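Side-chain contacts in alpha,alpha-trehalose-phosphate synthase (UDP-forming) (PDB 5V0T), which belongs to glycosyltransferase family 20, enzymes of the two-domain GT-B fold, and holds uridine-5'-diphosphate and 6-O-phosphono-alpha-D-glucopyranose side by side in its interdomain cleft: residues Pro27-Leu32 against Val275-Tyr280; Tyr85-Ser90 against Arg315-Ala320; Thr93-Phe98 against His319-Ile324. One frame throughout, in Å; residues are numbered along the deposited sequence.

Contact 1 (Pro27-Leu32 against Val275-Tyr280); sequences PAAGGL and VDRLDY. With UDP (uridine-5'-diphosphate), chain I; G6P (6-O-phosphono-alpha-D-glucopyranose), chain J.
Ala29 and Arg277 face each other across the interdomain cleft of this GT-B enzyme, the alanine methyl resting against the aliphatic part of the arginine (Ala29 CB to Arg277 CG 3.6 Å). That methyl also borders the uracil ring of UDP, and Val275 CG1 reaches the same ring at UDP C5, 3.4 Å away. Arg277 runs straight through chi2 and bends at chi3 (-55°), which turns the guanidinium alongside the terminal phosphate. Its NE donates to UDP O3B at 2.7 Å and its NH2 to UDP O2B at 2.9 Å, a two-point grip that fixes the rotation of the group. NH1 forms a salt bridge with Asp279 OD2 (3.0 Å), close to the guanidinium plane and on the anti lone pair of that oxygen, while G6P O5 lies over one face. From the other segment Gly31 N donates to UDP O1B (2.8 Å) and Gly30 N to UDP O4' (3.1 Å). Gly30 is the N-cap of helix 31-43, whose N-terminal end probably adds to the positive field at the phosphate. Residues 275-280 leave strand 270-275 of the six-stranded parallel sheet, with helix 319-339 packed on Leu278 and Trp95 of helix 79-98 on Arg277.

Contact 2 (Tyr85-Ser90 against Arg315-Ala320); sequences YYRGFS and RADMHA. With G6P (6-O-phosphono-alpha-D-glucopyranose), chain J; FMT (formic acid), chain P.
Arg87 reaches from helix 79-98 to the type I beta turn Arg315-Met318 that leads into helix 319-339, with Met318 as the helix N-cap; there Asp317 receives it twice, through its carboxylate and its backbone carbonyl. CB points toward the turn, and CG, set beside the backbone N, lies 4.0 Å from Asp317 OD1. CD comes closer still, 3.4 Å from Asp317 OD2, so the aliphatic arm runs past the carboxylate before the chain bends at chi3 (67°). NE then forms a long salt bridge with Asp317 OD1 at 3.5 Å, the guanidinium and carboxylate planes turned 67° from each other. At the tip NH2 donates to Asp317 O (3.1 Å, with a bent N-H...O angle of 138°) and also lies near a formic acid molecule, probably from the crystallisation liquor, while NH1 pairs with Asp83 one helical turn earlier. Met318, bent at its last torsion, brings its methyl CE to 3.4 Å from Arg87 O. Toward the pocket Tyr86 and Arg315 converge on the phosphate of G6P. The hydroxyl of Tyr86, packed against Arg315 CG, bonds to G6P O2P at 2.6 Å; that oxygen also accepts from Arg315 NE (3.0 Å), and Arg315 NH2 donates to G6P O6. Arg315 reaches this far because its chain is extended from CG to NE, and its guanidinium makes a cation-pi contact with Trp95. The contact thus has two polar ends: an ionic one, where each group has a second polar partner, Asp83 for Arg87 and Tyr82 for Asp317, and a phosphate site where a tyrosine from one helix and an arginine from the facing turn grip one oxygen, which would partly offset its negative charge.

Contact 3 (Thr93-Phe98 against His319-Ile324); sequences TLWPAF and HAYQDI. With FMT (formic acid), chain P.
Trp95 and Tyr321 bridge two helices that face each other across the cleft of the GT-B fold: the C-terminal end of helix 79-98 and the first turns of helix 319-339. The first is kinked at Pro96, whose N has no bond to the preceding turn, yet regular bonding continues with Ala97 N to Thr93 O and Phe98 N to Leu94 O. The second is regular from its start, Asp323 N bonding to His319 O at 2.8 Å, and His319 ND1 donates to Gln322 OE1 within it. The contact across the helices is small, made by two buried aromatic side chains that cross at about a right angle. With chi1 at 180° the indole of Trp95 swings away from its backbone N and projects toward the other helix; Trp95 is also a wall of the G6P pocket. Although the Tyr321 hydroxyl is close, this is no hydrogen bond, since the indole N-H is directed elsewhere, to Asp279 OD1. The hydroxyl is itself bonded to Asp279 OD2 and receives Arg315 NH1, so the carboxylate of Asp279 ties the two aromatics together. Tyr321 OH lies over the indole face near its CD1-NE1 side, displaced toward the rim, 3.3 Å from Trp95 CD1 and 3.2 Å from Trp95 NE1.

How the contacts relate
All three contacts join a segment of the N-terminal half to one of the C-terminal half, and therefore span the cleft of the GT-B fold. Along the chain 27-32, 85-90 and 93-98 come first, and 275-280, 315-320 and 319-324 follow in the same order. Contacts 2 and 3 lie about 7 Å apart between centres and use the same pair of helices, 79-98 and 319-339, sharing His319 and Ala320. Contact 1 is about 15 Å from contact 2 and 14 Å from contact 3; Asp279 ties it to contact 3 by hydrogen bonds and to contact 2 by a long, weak ion pair. All three contribute residues to the G6P pocket, so interdomain packing and the ligand site are continuous.

Contact 1 (Pro27-Leu32 against Val275-Tyr280)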
loop_
_atom_site.group_PDB
_atom_site.type_symbol
_atom_site.label_atom_id
_atom_site.label_comp_id
_atom_site.label_asym_id
_atom_site.label_seq_id
_atom_site.Cartn_x
_atom_site.Cartn_y
_atom_site.Cartn_z
ATOM N N PRO A 27 -5.542 -11.537 11.313
ATOM C CA PRO A 27 -4.737 -10.483 10.677
ATOM C C PRO A 27 -5.101 -10.270 9.213
ATOM O O PRO A 27 -5.396 -11.245 8.516
ATOM C CB PRO A 27 -3.312 -11.020 10.792
ATOM C CG PRO A 27 -3.482 -12.520 10.773
ATOM C CD PRO A 27 -4.776 -12.784 11.503
ATOM N N ALA A 28 -5.053 -9.022 8.750
ATOM C CA ALA A 28 -5.356 -8.678 7.367
ATOM C C ALA A 28 -4.148 -8.006 6.728
ATOM O O ALA A 28 -3.487 -7.171 7.352
ATOM C CB ALA A 28 -6.579 -7.753 7.270
ATOM N N ALA A 29 -3.859 -8.370 5.481
ATOM C CA ALA A 29 -2.774 -7.740 4.747
ATOM C C ALA A 29 -3.312 -6.530 3.993
ATOM O O ALA A 29 -4.349 -6.612 3.326
ATOM C CB ALA A 29 -2.122 -8.737 3.786
ATOM N N GLY A 30 -2.607 -5.413 4.101
ATOM C CA GLY A 30 -2.981 -4.209 3.391
ATOM C C GLY A 30 -2.531 -3.000 4.179
ATOM O O GLY A 30 -2.821 -2.914 5.375
ATOM N N GLY A 31 -1.812 -2.072 3.535
ATOM C CA GLY A 31 -1.231 -0.952 4.255
ATOM C C GLY A 31 -2.194 0.185 4.546
ATOM O O GLY A 31 -1.978 0.954 5.494
ATOM N N LEU A 32 -3.254 0.326 3.749
ATOM C CA LEU A 32 -4.259 1.335 4.071
ATOM C C LEU A 32 -4.824 1.105 5.470
ATOM O O LEU A 32 -4.828 2.012 6.312
ATOM C CB LEU A 32 -5.389 1.350 3.018
ATOM C CG LEU A 32 -6.528 2.362 3.261
ATOM C CD1 LEU A 32 -7.171 2.812 1.956
ATOM C CD2 LEU A 32 -7.640 1.859 4.255
ATOM N N VAL A 275 7.594 -9.879 2.319
ATOM C CA VAL A 275 6.198 -9.961 2.754
ATOM C C VAL A 275 5.380 -9.114 1.793
ATOM O O VAL A 275 5.568 -7.894 1.744
ATOM C CB VAL A 275 5.981 -9.444 4.186
ATOM C CG1 VAL A 275 4.507 -9.543 4.531
ATOM C CG2 VAL A 275 6.833 -10.205 5.205
ATOM N N ASP A 276 4.472 -9.746 1.042
ATOM C CA ASP A 276 3.701 -9.070 -0.003
ATOM C C ASP A 276 2.369 -9.773 -0.175
ATOM O O ASP A 276 2.361 -10.988 -0.366
ATOM C CB ASP A 276 4.404 -9.117 -1.375
ATOM C CG ASP A 276 5.823 -8.602 -1.353
ATOM O OD1 ASP A 276 6.708 -9.303 -0.814
ATOM O OD2 ASP A 276 6.062 -7.514 -1.932
ATOM N N ARG A 277 1.254 -9.034 -0.190
ATOM C CA ARG A 277 0.064 -9.598 -0.828
ATOM C C ARG A 277 0.480 -10.160 -2.187
ATOM O O ARG A 277 1.333 -9.584 -2.869
ATOM C CB ARG A 277 -1.028 -8.534 -0.997
ATOM C CG ARG A 277 -1.719 -8.072 0.300
ATOM C CD ARG A 277 -2.848 -7.039 -0.016
ATOM N NE ARG A 277 -2.300 -5.932 -0.790
ATOM C CZ ARG A 277 -2.431 -5.784 -2.106
ATOM N NH1 ARG A 277 -3.153 -6.642 -2.821
ATOM N NH2 ARG A 277 -1.839 -4.764 -2.703
ATOM N N LEU A 278 -0.066 -11.318 -2.567
ATOM C CA LEU A 278 0.325 -11.917 -3.847
ATOM C C LEU A 278 -0.426 -11.190 -4.969
ATOM O O LEU A 278 -1.364 -11.690 -5.597
ATOM C CB LEU A 278 0.100 -13.429 -3.857
ATOM C CG LEU A 278 1.099 -14.224 -4.726
ATOM C CD1 LEU A 278 0.923 -15.741 -4.583
ATOM C CD2 LEU A 278 0.961 -13.847 -6.226
ATOM N N ASP A 279 0.041 -9.975 -5.219
ATOM C CA ASP A 279 -0.498 -9.058 -6.204
ATOM C C ASP A 279 0.483 -8.958 -7.374
ATOM O O ASP A 279 1.700 -8.986 -7.171
ATOM C CB ASP A 279 -0.719 -7.693 -5.534
ATOM C CG ASP A 279 -1.617 -6.776 -6.335
ATOM O OD1 ASP A 279 -1.322 -6.496 -7.521
ATOM O OD2 ASP A 279 -2.644 -6.344 -5.769
ATOM N N TYR A 280 -0.033 -8.837 -8.605
ATOM C CA TYR A 280 0.882 -8.654 -9.731
ATOM C C TYR A 280 1.665 -7.339 -9.645
ATOM O O TYR A 280 2.711 -7.201 -10.287
ATOM C CB TYR A 280 0.122 -8.746 -11.065
ATOM C CG TYR A 280 -1.156 -7.936 -11.142
ATOM C CD1 TYR A 280 -1.126 -6.559 -11.290
ATOM C CD2 TYR A 280 -2.394 -8.557 -11.059
ATOM C CE1 TYR A 280 -2.309 -5.816 -11.379
ATOM C CE2 TYR A 280 -3.569 -7.834 -11.126
ATOM C CZ TYR A 280 -3.521 -6.471 -11.290
ATOM O OH TYR A 280 -4.708 -5.777 -11.369
HETATM N N1 UDP I . 0.735 -7.352 6.572
HETATM C C2 UDP I . 0.201 -8.059 7.638
HETATM N N3 UDP I . 0.174 -9.415 7.480
HETATM C C4 UDP I . 0.621 -10.130 6.391
HETATM C C5 UDP I . 1.168 -9.330 5.327
HETATM C C6 UDP I . 1.217 -7.996 5.455
HETATM O O2 UDP I . -0.230 -7.521 8.643
HETATM O O4 UDP I . 0.532 -11.363 6.400
HETATM C "C1'" UDP I . 0.797 -5.892 6.695
HETATM C "C2'" UDP I . 2.217 -5.335 6.645
HETATM O "O2'" UDP I . 2.798 -5.385 7.937
HETATM C "C3'" UDP I . 1.952 -3.907 6.164
HETATM C "C4'" UDP I . 0.763 -4.090 5.213
HETATM O "O4'" UDP I . 0.123 -5.327 5.594
HETATM O "O3'" UDP I . 1.582 -3.027 7.221
HETATM C "C5'" UDP I . 1.106 -4.128 3.747
HETATM O "O5'" UDP I . 1.219 -2.764 3.298
HETATM P PA UDP I . 2.119 -2.377 2.056
HETATM O O1A UDP I . 3.482 -3.033 2.143
HETATM O O2A UDP I . 2.117 -0.896 1.969
HETATM O O3A UDP I . 1.401 -3.014 0.801
HETATM P PB UDP I . -0.104 -3.206 0.345
HETATM O O1B UDP I . -0.821 -1.983 0.924
HETATM O O2B UDP I . -0.012 -3.074 -1.190
HETATM O O3B UDP I . -0.657 -4.503 0.805
HETATM C C1 G6P J . -3.803 -1.596 -0.896
HETATM C C2 G6P J . -4.885 -0.575 -1.207
HETATM C C3 G6P J . -5.934 -0.553 -0.093
HETATM C C4 G6P J . -6.479 -1.969 0.111
HETATM C C5 G6P J . -5.320 -2.929 0.385
HETATM C C6 G6P J . -5.844 -4.343 0.640
HETATM O O1 G6P J . -3.173 -1.182 0.309
HETATM O O2 G6P J . -4.283 0.720 -1.383
HETATM O O3 G6P J . -6.997 0.322 -0.508
HETATM O O4 G6P J . -7.377 -1.990 1.240
HETATM O O5 G6P J . -4.388 -2.895 -0.708
HETATM O O6 G6P J . -6.654 -4.773 -0.468
HETATM P P G6P J . -8.179 -5.224 -0.208
HETATM O O1P G6P J . -8.109 -6.557 0.493
HETATM O O2P G6P J . -8.787 -5.258 -1.582
HETATM O O3P G6P J . -8.758 -4.146 0.679
#

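Contact 2 (Tyr85-Ser90 against Arg315-Ala320)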
loop_
_atom_site.group_PDB
_atom_site.type_symbol
_atom_site.label_atom_id
_atom_site.label_comp_id
_atom_site.label_asym_id
_atom_site.label_seq_id
_atom_site.Cartn_x
_atom_site.Cartn_y
_atom_site.Cartn_z
ATOM N N TYR A 85 -18.624 -2.714 -8.330
ATOM C CA TYR A 85 -17.878 -1.605 -7.754
ATOM C C TYR A 85 -16.481 -2.031 -7.312
ATOM O O TYR A 85 -15.492 -1.332 -7.580
ATOM C CB TYR A 85 -18.681 -1.034 -6.585
ATOM C CG TYR A 85 -17.919 -0.472 -5.404
ATOM C CD1 TYR A 85 -17.496 0.854 -5.397
ATOM C CD2 TYR A 85 -17.692 -1.244 -4.260
ATOM C CE1 TYR A 85 -16.834 1.391 -4.304
ATOM C CE2 TYR A 85 -17.020 -0.718 -3.151
ATOM C CZ TYR A 85 -16.607 0.611 -3.190
ATOM O OH TYR A 85 -15.957 1.176 -2.130
ATOM N N TYR A 86 -16.374 -3.180 -6.655
ATOM C CA TYR A 86 -15.105 -3.588 -6.056
ATOM C C TYR A 86 -14.320 -4.533 -6.960
ATOM O O TYR A 86 -13.213 -4.196 -7.395
ATOM C CB TYR A 86 -15.373 -4.211 -4.681
ATOM C CG TYR A 86 -14.168 -4.833 -3.997
ATOM C CD1 TYR A 86 -13.288 -4.059 -3.245
ATOM C CD2 TYR A 86 -13.926 -6.197 -4.089
ATOM C CE1 TYR A 86 -12.179 -4.640 -2.607
ATOM C CE2 TYR A 86 -12.838 -6.784 -3.458
ATOM C CZ TYR A 86 -11.970 -6.002 -2.713
ATOM O OH TYR A 86 -10.893 -6.605 -2.092
ATOM N N ARG A 87 -14.869 -5.719 -7.255
ATOM C CA ARG A 87 -14.186 -6.622 -8.177
ATOM C C ARG A 87 -14.112 -6.033 -9.580
ATOM O O ARG A 87 -13.162 -6.315 -10.319
ATOM C CB ARG A 87 -14.898 -7.977 -8.240
ATOM C CG ARG A 87 -14.693 -8.871 -7.035
ATOM C CD ARG A 87 -15.387 -10.224 -7.219
ATOM N NE ARG A 87 -14.788 -11.022 -8.278
ATOM C CZ ARG A 87 -15.401 -11.339 -9.410
ATOM N NH1 ARG A 87 -16.641 -10.927 -9.620
ATOM N NH2 ARG A 87 -14.774 -12.072 -10.325
ATOM N N GLY A 88 -15.104 -5.225 -9.961
ATOM C CA GLY A 88 -15.202 -4.701 -11.306
ATOM C C GLY A 88 -14.351 -3.467 -11.502
ATOM O O GLY A 88 -13.149 -3.571 -11.760
ATOM N N PHE A 89 -14.951 -2.285 -11.365
ATOM C CA PHE A 89 -14.230 -1.081 -11.749
ATOM C C PHE A 89 -13.019 -0.831 -10.858
ATOM O O PHE A 89 -11.947 -0.491 -11.364
ATOM C CB PHE A 89 -15.152 0.135 -11.746
ATOM C CG PHE A 89 -14.564 1.315 -12.452
ATOM C CD1 PHE A 89 -14.474 1.327 -13.850
ATOM C CD2 PHE A 89 -14.099 2.406 -11.737
ATOM C CE1 PHE A 89 -13.912 2.398 -14.520
ATOM C CE2 PHE A 89 -13.561 3.499 -12.393
ATOM C CZ PHE A 89 -13.460 3.494 -13.791
ATOM N N SER A 90 -13.158 -0.989 -9.534
ATOM C CA SER A 90 -12.027 -0.679 -8.654
ATOM C C SER A 90 -10.827 -1.574 -8.950
ATOM O O SER A 90 -9.723 -1.086 -9.212
ATOM C CB SER A 90 -12.434 -0.797 -7.183
ATOM O OG SER A 90 -13.369 0.222 -6.831
ATOM N N ARG A 315 -7.653 -10.815 -2.952
ATOM C CA ARG A 315 -8.575 -10.678 -4.090
ATOM C C ARG A 315 -8.672 -11.983 -4.899
ATOM O O ARG A 315 -8.634 -11.998 -6.132
ATOM C CB ARG A 315 -8.148 -9.493 -4.965
ATOM C CG ARG A 315 -8.156 -8.163 -4.196
ATOM C CD ARG A 315 -7.406 -7.002 -4.892
ATOM N NE ARG A 315 -7.122 -5.921 -3.944
ATOM C CZ ARG A 315 -6.342 -4.873 -4.205
ATOM N NH1 ARG A 315 -5.775 -4.730 -5.405
ATOM N NH2 ARG A 315 -6.126 -3.961 -3.260
ATOM N N ALA A 316 -8.806 -13.101 -4.179
ATOM C CA ALA A 316 -8.588 -14.408 -4.793
ATOM C C ALA A 316 -9.703 -14.828 -5.737
ATOM O O ALA A 316 -9.511 -15.792 -6.486
ATOM C CB ALA A 316 -8.398 -15.483 -3.711
ATOM N N ASP A 317 -10.849 -14.145 -5.730
ATOM C CA ASP A 317 -11.937 -14.488 -6.635
ATOM C C ASP A 317 -11.800 -13.802 -7.990
ATOM O O ASP A 317 -12.751 -13.793 -8.778
ATOM C CB ASP A 317 -13.293 -14.181 -5.989
ATOM C CG ASP A 317 -13.417 -12.740 -5.502
ATOM O OD1 ASP A 317 -12.522 -11.927 -5.773
ATOM O OD2 ASP A 317 -14.421 -12.419 -4.831
ATOM N N MET A 318 -10.626 -13.251 -8.285
ATOM C CA MET A 318 -10.352 -12.579 -9.542
ATOM C C MET A 318 -9.354 -13.397 -10.346
ATOM O O MET A 318 -8.319 -13.812 -9.815
ATOM C CB MET A 318 -9.823 -11.169 -9.302
ATOM C CG MET A 318 -10.907 -10.238 -8.802
ATOM S SD MET A 318 -10.233 -8.611 -8.592
ATOM C CE MET A 318 -10.258 -8.027 -10.296
ATOM N N HIS A 319 -9.683 -13.630 -11.621
ATOM C CA HIS A 319 -8.832 -14.439 -12.490
ATOM C C HIS A 319 -7.411 -13.905 -12.543
ATOM O O HIS A 319 -6.452 -14.683 -12.544
ATOM C CB HIS A 319 -9.418 -14.493 -13.903
ATOM C CG HIS A 319 -10.626 -15.367 -14.027
ATOM N ND1 HIS A 319 -11.036 -16.223 -13.026
ATOM C CD2 HIS A 319 -11.516 -15.518 -15.037
ATOM C CE1 HIS A 319 -12.124 -16.864 -13.415
ATOM N NE2 HIS A 319 -12.436 -16.455 -14.631
ATOM N N ALA A 320 -7.246 -12.580 -12.624
ATOM C CA ALA A 320 -5.893 -12.031 -12.718
ATOM C C ALA A 320 -5.061 -12.359 -11.485
ATOM O O ALA A 320 -3.843 -12.539 -11.584
ATOM C CB ALA A 320 -5.929 -10.513 -12.923
HETATM C C1 G6P J . -3.803 -1.596 -0.896
HETATM C C2 G6P J . -4.885 -0.575 -1.207
HETATM C C3 G6P J . -5.934 -0.553 -0.093
HETATM C C4 G6P J . -6.479 -1.969 0.111
HETATM C C5 G6P J . -5.320 -2.929 0.385
HETATM C C6 G6P J . -5.844 -4.343 0.640
HETATM O O1 G6P J . -3.173 -1.182 0.309
HETATM O O2 G6P J . -4.283 0.720 -1.383
HETATM O O3 G6P J . -6.997 0.322 -0.508
HETATM O O4 G6P J . -7.377 -1.990 1.240
HETATM O O5 G6P J . -4.388 -2.895 -0.708
HETATM O O6 G6P J . -6.654 -4.773 -0.468
HETATM P P G6P J . -8.179 -5.224 -0.208
HETATM O O1P G6P J . -8.109 -6.557 0.493
HETATM O O2P G6P J . -8.787 -5.258 -1.582
HETATM O O3P G6P J . -8.758 -4.146 0.679
HETATM C C FMT P . -12.210 -12.265 -12.775
HETATM O O1 FMT P . -12.485 -13.386 -12.338
HETATM O O2 FMT P . -12.202 -11.234 -12.096
#

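Contact 3 (Thr93-Phe98 against His319-Ile324)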
loop_
_atom_site.group_PDB
_atom_site.type_symbol
_atom_site.label_atom_id
_atom_site.label_comp_id
_atom_site.label_asym_id
_atom_site.label_seq_id
_atom_site.Cartn_x
_atom_site.Cartn_y
_atom_site.Cartn_z
ATOM N N THR A 93 -10.245 -2.379 -13.255
ATOM C CA THR A 93 -9.897 -1.226 -14.069
ATOM C C THR A 93 -8.872 -0.341 -13.376
ATOM O O THR A 93 -7.764 -0.162 -13.898
ATOM C CB THR A 93 -11.147 -0.405 -14.419
ATOM O OG1 THR A 93 -12.057 -1.225 -15.161
ATOM C CG2 THR A 93 -10.763 0.824 -15.245
ATOM N N LEU A 94 -9.217 0.220 -12.210
ATOM C CA LEU A 94 -8.384 1.253 -11.596
ATOM C C LEU A 94 -7.071 0.677 -11.089
ATOM O O LEU A 94 -5.999 1.242 -11.346
ATOM C CB LEU A 94 -9.130 1.943 -10.448
ATOM C CG LEU A 94 -10.316 2.821 -10.872
ATOM C CD1 LEU A 94 -11.004 3.509 -9.667
ATOM C CD2 LEU A 94 -9.883 3.834 -11.929
ATOM N N TRP A 95 -7.135 -0.418 -10.321
ATOM C CA TRP A 95 -5.903 -0.973 -9.756
ATOM C C TRP A 95 -4.880 -1.309 -10.831
ATOM O O TRP A 95 -3.734 -0.838 -10.722
ATOM C CB TRP A 95 -6.205 -2.197 -8.883
ATOM C CG TRP A 95 -4.938 -2.792 -8.294
ATOM C CD1 TRP A 95 -4.161 -3.761 -8.846
ATOM C CD2 TRP A 95 -4.314 -2.430 -7.054
ATOM N NE1 TRP A 95 -3.079 -4.030 -8.028
ATOM C CE2 TRP A 95 -3.162 -3.235 -6.915
ATOM C CE3 TRP A 95 -4.636 -1.523 -6.030
ATOM C CZ2 TRP A 95 -2.312 -3.152 -5.798
ATOM C CZ3 TRP A 95 -3.795 -1.446 -4.911
ATOM C CH2 TRP A 95 -2.643 -2.249 -4.814
ATOM N N PRO A 96 -5.205 -2.074 -11.887
ATOM C CA PRO A 96 -4.174 -2.336 -12.907
ATOM C C PRO A 96 -3.723 -1.078 -13.630
ATOM O O PRO A 96 -2.523 -0.925 -13.888
ATOM C CB PRO A 96 -4.844 -3.345 -13.850
ATOM C CG PRO A 96 -6.306 -3.231 -13.575
ATOM C CD PRO A 96 -6.439 -2.839 -12.146
ATOM N N ALA A 97 -4.642 -0.152 -13.929
ATOM C CA ALA A 97 -4.275 1.032 -14.709
ATOM C C ALA A 97 -3.321 1.929 -13.935
ATOM O O ALA A 97 -2.321 2.410 -14.483
ATOM C CB ALA A 97 -5.527 1.813 -15.106
ATOM N N PHE A 98 -3.619 2.164 -12.654
ATOM C CA PHE A 98 -2.819 3.050 -11.819
ATOM C C PHE A 98 -1.492 2.411 -11.426
ATOM O O PHE A 98 -0.568 3.125 -11.023
ATOM C CB PHE A 98 -3.589 3.439 -10.548
ATOM C CG PHE A 98 -4.653 4.495 -10.754
ATOM C CD1 PHE A 98 -5.528 4.440 -11.839
ATOM C CD2 PHE A 98 -4.804 5.520 -9.835
ATOM C CE1 PHE A 98 -6.511 5.403 -12.018
ATOM C CE2 PHE A 98 -5.786 6.488 -10.001
ATOM C CZ PHE A 98 -6.645 6.427 -11.090
ATOM N N HIS A 319 -9.683 -13.630 -11.621
ATOM C CA HIS A 319 -8.832 -14.439 -12.490
ATOM C C HIS A 319 -7.411 -13.905 -12.543
ATOM O O HIS A 319 -6.452 -14.683 -12.544
ATOM C CB HIS A 319 -9.418 -14.493 -13.903
ATOM C CG HIS A 319 -10.626 -15.367 -14.027
ATOM N ND1 HIS A 319 -11.036 -16.223 -13.026
ATOM C CD2 HIS A 319 -11.516 -15.518 -15.037
ATOM C CE1 HIS A 319 -12.124 -16.864 -13.415
ATOM N NE2 HIS A 319 -12.436 -16.455 -14.631
ATOM N N ALA A 320 -7.246 -12.580 -12.624
ATOM C CA ALA A 320 -5.893 -12.031 -12.718
ATOM C C ALA A 320 -5.061 -12.359 -11.485
ATOM O O ALA A 320 -3.843 -12.539 -11.584
ATOM C CB ALA A 320 -5.929 -10.513 -12.923
ATOM N N TYR A 321 -5.682 -12.408 -10.312
ATOM C CA TYR A 321 -4.934 -12.770 -9.121
ATOM C C TYR A 321 -4.676 -14.268 -9.068
ATOM O O TYR A 321 -3.604 -14.689 -8.614
ATOM C CB TYR A 321 -5.666 -12.252 -7.872
ATOM C CG TYR A 321 -5.452 -10.765 -7.721
ATOM C CD1 TYR A 321 -6.231 -9.856 -8.436
ATOM C CD2 TYR A 321 -4.415 -10.268 -6.927
ATOM C CE1 TYR A 321 -6.025 -8.497 -8.330
ATOM C CE2 TYR A 321 -4.196 -8.904 -6.821
ATOM C CZ TYR A 321 -5.008 -8.025 -7.530
ATOM O OH TYR A 321 -4.796 -6.671 -7.432
ATOM N N GLN A 322 -5.616 -15.083 -9.551
ATOM C CA GLN A 322 -5.334 -16.507 -9.711
ATOM C C GLN A 322 -4.161 -16.725 -10.665
ATOM O O GLN A 322 -3.295 -17.573 -10.419
ATOM C CB GLN A 322 -6.588 -17.229 -10.220
ATOM C CG GLN A 322 -7.783 -17.161 -9.253
ATOM C CD GLN A 322 -9.154 -17.252 -9.953
ATOM O OE1 GLN A 322 -9.250 -17.633 -11.124
ATOM N NE2 GLN A 322 -10.220 -16.888 -9.225
ATOM N N ASP A 323 -4.104 -15.949 -11.750
ATOM C CA ASP A 323 -3.042 -16.125 -12.742
ATOM C C ASP A 323 -1.670 -15.828 -12.148
ATOM O O ASP A 323 -0.734 -16.616 -12.309
ATOM C CB ASP A 323 -3.287 -15.225 -13.962
ATOM C CG ASP A 323 -4.465 -15.675 -14.810
ATOM O OD1 ASP A 323 -4.821 -16.871 -14.785
ATOM O OD2 ASP A 323 -5.031 -14.816 -15.517
ATOM N N ILE A 324 -1.515 -14.679 -11.484
ATOM C CA ILE A 324 -0.189 -14.362 -10.943
ATOM C C ILE A 324 0.199 -15.370 -9.873
ATOM O O ILE A 324 1.384 -15.704 -9.721
ATOM C CB ILE A 324 -0.112 -12.899 -10.426
ATOM C CG1 ILE A 324 1.293 -12.555 -9.890
ATOM C CG2 ILE A 324 -1.162 -12.602 -9.334
ATOM C CD1 ILE A 324 2.433 -12.723 -10.947
HETATM C C FMT P . -12.210 -12.265 -12.775
HETATM O O1 FMT P . -12.485 -13.386 -12.338
HETATM O O2 FMT P . -12.202 -11.234 -12.096
#